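Local coordinates for capsid Protein (Unidentified, PDB 4DMI) that probably forms part of a phage capsid, its chains assembling as a pentamer built around beta-sheet domains, at residues 79-82 with 83-87; 105-109 with 110-114. One frame throughout, in Å; residues are numbered along the deposited sequence. Where two conformers were deposited one is given.

In the fold
Interaction 1 (79-82 with 83-87) comes first along the chain, where the loop after strand 74-77 turns into strand 83-95; interaction 2 (105-109 with 110-114) follows in series, at the turn of the hairpin made by strands 102-107 and 112-121. Their centres lie 14 Å apart and their nearest atoms about 7 Å, so they do not touch. Both belong to one mixed sheet, in which strands 83-95 and 112-121 run side by side in parallel. The first is a mostly buried connection about 10 Å from the chain centre; the second lies farther out, at about 17 Å, and reaches a second subunit more extensively, consistent with a pentamer held together partly through this hairpin.

Interaction 1 (79-82 with 83-87); sequences ANTP and GFYKV
Tyr85 reaches back from the start of strand 83-95 to the loop that leads into it, and its hydroxyl OH donates a hydrogen bond of 2.7 Å to the carbonyl oxygen O of Thr81. The donor stands above the carbonyl plane, 46° out of it. That oxygen lies at the edge of the phenol ring, near its plane, while one face of the same ring is met by the methyl group of Ala79. There CB sits 3.7 Å from the ring centroid, a CH-pi contact over the face but shifted toward the rim, with Tyr85 CE2 the nearest ring atom at 3.4 Å from Ala79 CB. A small methyl suits this place because it can lie close over the aromatic face, and tyrosine suits its own because it combines a broad apolar surface with a ring long enough to carry its hydroxyl to the loop backbone.

The ring gets there because CG of Tyr85 is anti to the carbonyl carbon (chi1 -62°) and beside the backbone N, the side from which the chain arrives, which swings the phenol back toward the loop. Between the partners the chain must turn. Pro82, with its constrained phi, leads into Gly83, whose phi of 153° would jam a side chain against the preceding carbonyl oxygen; glycine is what this backbone calls for.

Farther out, backbone hydrogen bonds hold both ends: Ala79 is bonded to Leu148 of strand 147-152, whereas Gly83 and Tyr85 pair with Leu142 and Val140 of strand 133-142. The Tyr85 side chain also touches Leu142 and, on strand 158-167, Gln165. The connection thus brings the chain from strand 74-77 into strand 83-95, which runs antiparallel to both 133-142 and 158-167.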
ATOM      1  N   ALA B  79     -10.840 -21.895  -7.802  1.00 10.32           N
ATOM      2  CA  ALA B  79     -11.726 -21.449  -8.867  1.00 12.42           C
ATOM      3  C   ALA B  79     -11.274 -22.082 -10.157  1.00 10.38           C
ATOM      4  O   ALA B  79     -10.085 -22.358 -10.325  1.00 11.25           O
ATOM      5  CB  ALA B  79     -11.717 -19.946  -8.988  1.00 11.17           C
ATOM      6  N   ASN B  80     -12.209 -22.319 -11.073  1.00 10.26           N
ATOM      7  CA  ASN B  80     -11.872 -22.880 -12.377  1.00 12.36           C
ATOM      8  C   ASN B  80     -12.728 -22.330 -13.509  1.00 11.44           C
ATOM      9  O   ASN B  80     -12.925 -22.994 -14.532  1.00 15.26           O
ATOM     10  CB  ASN B  80     -11.917 -24.415 -12.354  1.00 13.55           C
ATOM     11  CG  ASN B  80     -13.287 -24.966 -11.995  1.00 15.97           C
ATOM     12  OD1 ASN B  80     -14.273 -24.231 -11.904  1.00 17.17           O
ATOM     13  ND2 ASN B  80     -13.353 -26.280 -11.800  1.00 24.05           N
ATOM     14  N   THR B  81     -13.242 -21.121 -13.316  1.00 12.95           N
ATOM     15  CA  THR B  81     -13.939 -20.400 -14.372  1.00 14.73           C
ATOM     16  C   THR B  81     -13.353 -18.990 -14.513  1.00 11.27           C
ATOM     17  O   THR B  81     -12.772 -18.461 -13.556  1.00 14.02           O
ATOM     18  CB  THR B  81     -15.473 -20.390 -14.157  1.00 17.12           C
ATOM     19  OG1 THR B  81     -15.781 -19.799 -12.891  1.00 17.29           O
ATOM     20  CG2 THR B  81     -16.019 -21.803 -14.203  1.00 16.49           C
ATOM     21  N   PRO B  82     -13.477 -18.390 -15.714  1.00 11.70           N
ATOM     22  CA  PRO B  82     -12.740 -17.147 -15.979  1.00 15.33           C
ATOM     23  C   PRO B  82     -13.142 -15.997 -15.068  1.00 10.54           C
ATOM     24  O   PRO B  82     -14.311 -15.871 -14.670  1.00 12.71           O
ATOM     25  CB  PRO B  82     -13.106 -16.820 -17.433  1.00 11.67           C
ATOM     26  CG  PRO B  82     -13.464 -18.146 -18.036  1.00 12.99           C
ATOM     27  CD  PRO B  82     -14.182 -18.863 -16.918  1.00 13.63           C
ATOM     28  N   GLY B  83     -12.167 -15.161 -14.733  1.00 10.27           N
ATOM     29  CA  GLY B  83     -12.423 -13.988 -13.923  1.00 10.78           C
ATOM     30  C   GLY B  83     -11.204 -13.565 -13.134  1.00 10.87           C
ATOM     31  O   GLY B  83     -10.137 -14.184 -13.234  1.00  9.88           O
ATOM     32  N   PHE B  84     -11.363 -12.506 -12.348  1.00  8.90           N
ATOM     33  CA  PHE B  84     -10.304 -12.034 -11.454  1.00  8.33           C
ATOM     34  C   PHE B  84     -10.632 -12.455 -10.033  1.00  7.92           C
ATOM     35  O   PHE B  84     -11.749 -12.242  -9.559  1.00  9.39           O
ATOM     36  CB  PHE B  84     -10.187 -10.504 -11.505  1.00  8.41           C
ATOM     37  CG  PHE B  84      -9.683  -9.964 -12.819  1.00  8.83           C
ATOM     38  CD1 PHE B  84     -10.549  -9.782 -13.885  1.00  9.48           C
ATOM     39  CD2 PHE B  84      -8.346  -9.596 -12.968  1.00  8.63           C
ATOM     40  CE1 PHE B  84     -10.086  -9.275 -15.105  1.00  9.95           C
ATOM     41  CE2 PHE B  84      -7.885  -9.088 -14.177  1.00  9.10           C
ATOM     42  CZ  PHE B  84      -8.760  -8.925 -15.244  1.00  9.76           C
ATOM     43  N   TYR B  85      -9.646 -13.013  -9.343  1.00  7.47           N
ATOM     44  CA  TYR B  85      -9.834 -13.538  -7.998  1.00  7.55           C
ATOM     45  C   TYR B  85      -8.789 -13.007  -7.046  1.00  6.65           C
ATOM     46  O   TYR B  85      -7.597 -13.017  -7.355  1.00  8.72           O
ATOM     47  CB  TYR B  85      -9.761 -15.069  -8.016  1.00  8.06           C
ATOM     48  CG  TYR B  85     -10.838 -15.727  -8.850  1.00  7.72           C
ATOM     49  CD1 TYR B  85     -10.661 -15.911 -10.219  1.00  8.96           C
ATOM     50  CD2 TYR B  85     -12.026 -16.157  -8.279  1.00  8.31           C
ATOM     51  CE1 TYR B  85     -11.641 -16.515 -10.998  1.00 11.46           C
ATOM     52  CE2 TYR B  85     -13.021 -16.762  -9.055  1.00  9.52           C
ATOM     53  CZ  TYR B  85     -12.814 -16.932 -10.409  1.00  9.65           C
ATOM     54  OH  TYR B  85     -13.770 -17.529 -11.197  1.00 14.21           O
ATOM     55  N   LYS B  86      -9.226 -12.555  -5.874  1.00  6.49           N
ATOM     56  CA  LYS B  86      -8.309 -12.224  -4.791  1.00  6.26           C
ATOM     57  C   LYS B  86      -8.184 -13.479  -3.947  1.00  7.99           C
ATOM     58  O   LYS B  86      -9.169 -14.120  -3.625  1.00  6.83           O
ATOM     59  CB  LYS B  86      -8.863 -11.077  -3.950  1.00  8.39           C
ATOM     60  CG  LYS B  86      -8.132 -10.883  -2.626  1.00  8.17           C
ATOM     61  CD  LYS B  86      -8.679  -9.667  -1.876  1.00  9.91           C
ATOM     62  CE  LYS B  86      -7.841  -9.379  -0.644  1.00 12.30           C
ATOM     63  NZ  LYS B  86      -8.167  -8.068  -0.030  1.00 14.67           N
ATOM     64  N   VAL B  87      -6.946 -13.874  -3.619  0.62  6.51           N
ATOM     65  CA  VAL B  87      -6.720 -15.056  -2.794  0.62  5.50           C
ATOM     66  C   VAL B  87      -5.644 -14.760  -1.757  0.62  5.16           C
ATOM     67  O   VAL B  87      -4.538 -14.325  -2.090  0.62  9.74           O
ATOM     68  CB  VAL B  87      -6.360 -16.301  -3.658  0.62 10.31           C
ATOM     69  CG1 VAL B  87      -5.186 -16.019  -4.580  0.62 11.23           C
ATOM     70  CG2 VAL B  87      -6.078 -17.498  -2.774  0.62 14.28           C
TER

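Interaction 2 (105-109 with 110-114); sequences EVTDG and ITTKI
Asp108 and the backbone of Ile110 and Thr111 form the polar centre of this turn. The Asp108 carboxylate oxygen OD1 accepts from two amides, Ile110 N at 2.8 Å, from above the carboxylate plane, and Thr111 N at 2.9 Å, nearly along the C-O axis. Aspartate's one-carbon arm suits this double grip by bringing OD1 back over the turn; the bond from Ile110 N, two residues on, makes an Asx turn. OD2 accepts from a water that also bonds to Thr111 OG1. Thr107 OG1, set anti to its own backbone N (chi1 -174°), accepts from Gly109 N at 3.0 Å, forming an ST turn; the positive phi of Gly109 (88°) favours glycine. Thr107 OG1 and Thr112 OG1 are hydrogen-bonded at 2.9 Å.

Val106/Lys113 is the antiparallel hydrogen-bonded pair, flanked by the non-hydrogen-bonded pairs Glu105/Ile114 and Thr107/Thr112. Asp108 N reaches Thr111 O at 3.3 Å.

In van der Waals contact, the Thr112 methyl lies against the Glu105 carboxylate, CB and CG. Glu105 OE2 forms a salt bridge with Arg151 and a hydrogen bond with Gln149; Lys113 NZ bonds the carbonyls of Leu63 and Thr66 of a second subunit.

Together these features make an antiparallel beta hairpin, its turn stabilised by aspartate and threonine side chains.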
ATOM      1  N   GLU B 105      -1.212 -22.812  -6.672  0.50  6.92           N
ATOM      2  CA  GLU B 105      -0.752 -22.886  -8.054  0.50  7.24           C
ATOM      3  C   GLU B 105      -1.868 -22.695  -9.066  0.50 13.13           C
ATOM      4  O   GLU B 105      -3.043 -22.959  -8.798  0.50  7.66           O
ATOM      5  CB  GLU B 105      -0.022 -24.206  -8.320  0.50 12.71           C
ATOM      6  CG  GLU B 105      -0.896 -25.435  -8.161  0.50  8.14           C
ATOM      7  CD  GLU B 105      -0.087 -26.705  -8.030  0.50 15.58           C
ATOM      8  OE1 GLU B 105       1.152 -26.593  -7.922  0.50 15.57           O
ATOM      9  OE2 GLU B 105      -0.689 -27.807  -8.041  0.50 16.19           O
ATOM     10  N   VAL B 106      -1.476 -22.235 -10.254  1.00  7.73           N
ATOM     11  CA  VAL B 106      -2.405 -22.077 -11.364  1.00  8.13           C
ATOM     12  C   VAL B 106      -1.972 -23.044 -12.461  1.00 12.38           C
ATOM     13  O   VAL B 106      -0.782 -23.279 -12.654  1.00 10.60           O
ATOM     14  CB  VAL B 106      -2.475 -20.612 -11.862  1.00 10.24           C
ATOM     15  CG1 VAL B 106      -1.104 -20.089 -12.271  1.00 10.65           C
ATOM     16  CG2 VAL B 106      -3.471 -20.478 -13.009  1.00 19.83           C
ATOM     17  N   THR B 107      -2.943 -23.647 -13.141  1.00 10.82           N
ATOM     18  CA  THR B 107      -2.659 -24.680 -14.133  1.00 10.68           C
ATOM     19  C   THR B 107      -3.715 -24.690 -15.219  1.00 15.41           C
ATOM     20  O   THR B 107      -4.850 -24.269 -14.993  1.00 14.15           O
ATOM     21  CB  THR B 107      -2.615 -26.084 -13.477  1.00 11.77           C
ATOM     22  OG1 THR B 107      -2.206 -27.064 -14.441  1.00 14.96           O
ATOM     23  CG2 THR B 107      -3.987 -26.479 -12.928  1.00 18.02           C
ATOM     24  N   ASP B 108      -3.337 -25.176 -16.395  1.00 12.47           N
ATOM     25  CA  ASP B 108      -4.302 -25.457 -17.454  1.00 11.88           C
ATOM     26  C   ASP B 108      -4.293 -26.942 -17.800  1.00 15.17           C
ATOM     27  O   ASP B 108      -4.901 -27.364 -18.786  1.00 19.02           O
ATOM     28  CB  ASP B 108      -4.016 -24.622 -18.707  1.00 14.47           C
ATOM     29  CG  ASP B 108      -2.623 -24.878 -19.290  1.00 14.33           C
ATOM     30  OD1 ASP B 108      -1.873 -25.716 -18.741  1.00 16.24           O
ATOM     31  OD2 ASP B 108      -2.277 -24.221 -20.300  1.00 18.81           O
ATOM     32  N   GLY B 109      -3.596 -27.728 -16.983  1.00 16.17           N
ATOM     33  CA  GLY B 109      -3.466 -29.154 -17.230  1.00 22.13           C
ATOM     34  C   GLY B 109      -2.294 -29.504 -18.127  1.00 25.77           C
ATOM     35  O   GLY B 109      -1.939 -30.678 -18.267  1.00 31.10           O
ATOM     36  N   ILE B 110      -1.703 -28.490 -18.753  1.00 20.27           N
ATOM     37  CA  ILE B 110      -0.530 -28.688 -19.599  1.00 15.85           C
ATOM     38  C   ILE B 110       0.703 -28.256 -18.820  1.00 19.34           C
ATOM     39  O   ILE B 110       1.694 -28.982 -18.747  1.00 25.80           O
ATOM     40  CB  ILE B 110      -0.624 -27.883 -20.911  1.00 17.32           C
ATOM     41  CG1 ILE B 110      -1.841 -28.331 -21.723  1.00 21.97           C
ATOM     42  CG2 ILE B 110       0.656 -28.026 -21.742  1.00 18.25           C
ATOM     43  CD1 ILE B 110      -2.107 -27.474 -22.945  1.00 25.88           C
ATOM     44  N   THR B 111       0.636 -27.060 -18.248  1.00 12.87           N
ATOM     45  CA  THR B 111       1.689 -26.587 -17.364  1.00 11.88           C
ATOM     46  C   THR B 111       1.072 -26.051 -16.081  1.00 11.46           C
ATOM     47  O   THR B 111      -0.136 -25.789 -15.998  1.00 12.61           O
ATOM     48  CB  THR B 111       2.556 -25.481 -17.990  1.00 14.41           C
ATOM     49  OG1 THR B 111       1.755 -24.323 -18.237  1.00 16.31           O
ATOM     50  CG2 THR B 111       3.191 -25.950 -19.308  1.00 18.64           C
ATOM     51  N   THR B 112       1.924 -25.880 -15.084  1.00 11.01           N
ATOM     52  CA  THR B 112       1.496 -25.459 -13.764  1.00  9.87           C
ATOM     53  C   THR B 112       2.556 -24.512 -13.234  1.00  9.31           C
ATOM     54  O   THR B 112       3.750 -24.762 -13.383  1.00 12.93           O
ATOM     55  CB  THR B 112       1.356 -26.663 -12.824  1.00 11.36           C
ATOM     56  OG1 THR B 112       0.390 -27.580 -13.360  1.00 15.39           O
ATOM     57  CG2 THR B 112       0.888 -26.206 -11.447  1.00 13.39           C
ATOM     58  N   LYS B 113       2.120 -23.402 -12.643  1.00  8.72           N
ATOM     59  CA  LYS B 113       3.040 -22.483 -11.983  1.00  9.04           C
ATOM     60  C   LYS B 113       2.661 -22.298 -10.532  1.00  7.65           C
ATOM     61  O   LYS B 113       1.488 -22.085 -10.204  1.00  8.12           O
ATOM     62  CB  LYS B 113       3.082 -21.124 -12.695  1.00  8.10           C
ATOM     63  CG  LYS B 113       3.664 -21.209 -14.093  1.00  8.69           C
ATOM     64  CD  LYS B 113       3.643 -19.853 -14.784  1.00  8.68           C
ATOM     65  CE  LYS B 113       4.150 -20.004 -16.210  1.00  9.37           C
ATOM     66  NZ  LYS B 113       4.070 -18.734 -16.992  1.00 12.31           N
ATOM     67  N   ILE B 114       3.664 -22.365  -9.662  1.00  7.39           N
ATOM     68  CA  ILE B 114       3.471 -22.110  -8.242  1.00  6.91           C
ATOM     69  C   ILE B 114       3.451 -20.609  -7.981  1.00  6.56           C
ATOM     70  O   ILE B 114       4.380 -19.891  -8.373  1.00  8.73           O
ATOM     71  CB  ILE B 114       4.588 -22.770  -7.423  1.00  7.60           C
ATOM     72  CG1 ILE B 114       4.466 -24.299  -7.543  1.00 10.68           C
ATOM     73  CG2 ILE B 114       4.550 -22.317  -5.960  1.00  8.19           C
ATOM     74  CD1 ILE B 114       5.685 -25.050  -6.998  1.00 12.48           C
TER
HETATM   75  O   HOH W   1       0.498 -24.298 -20.518  1.00 24.89           O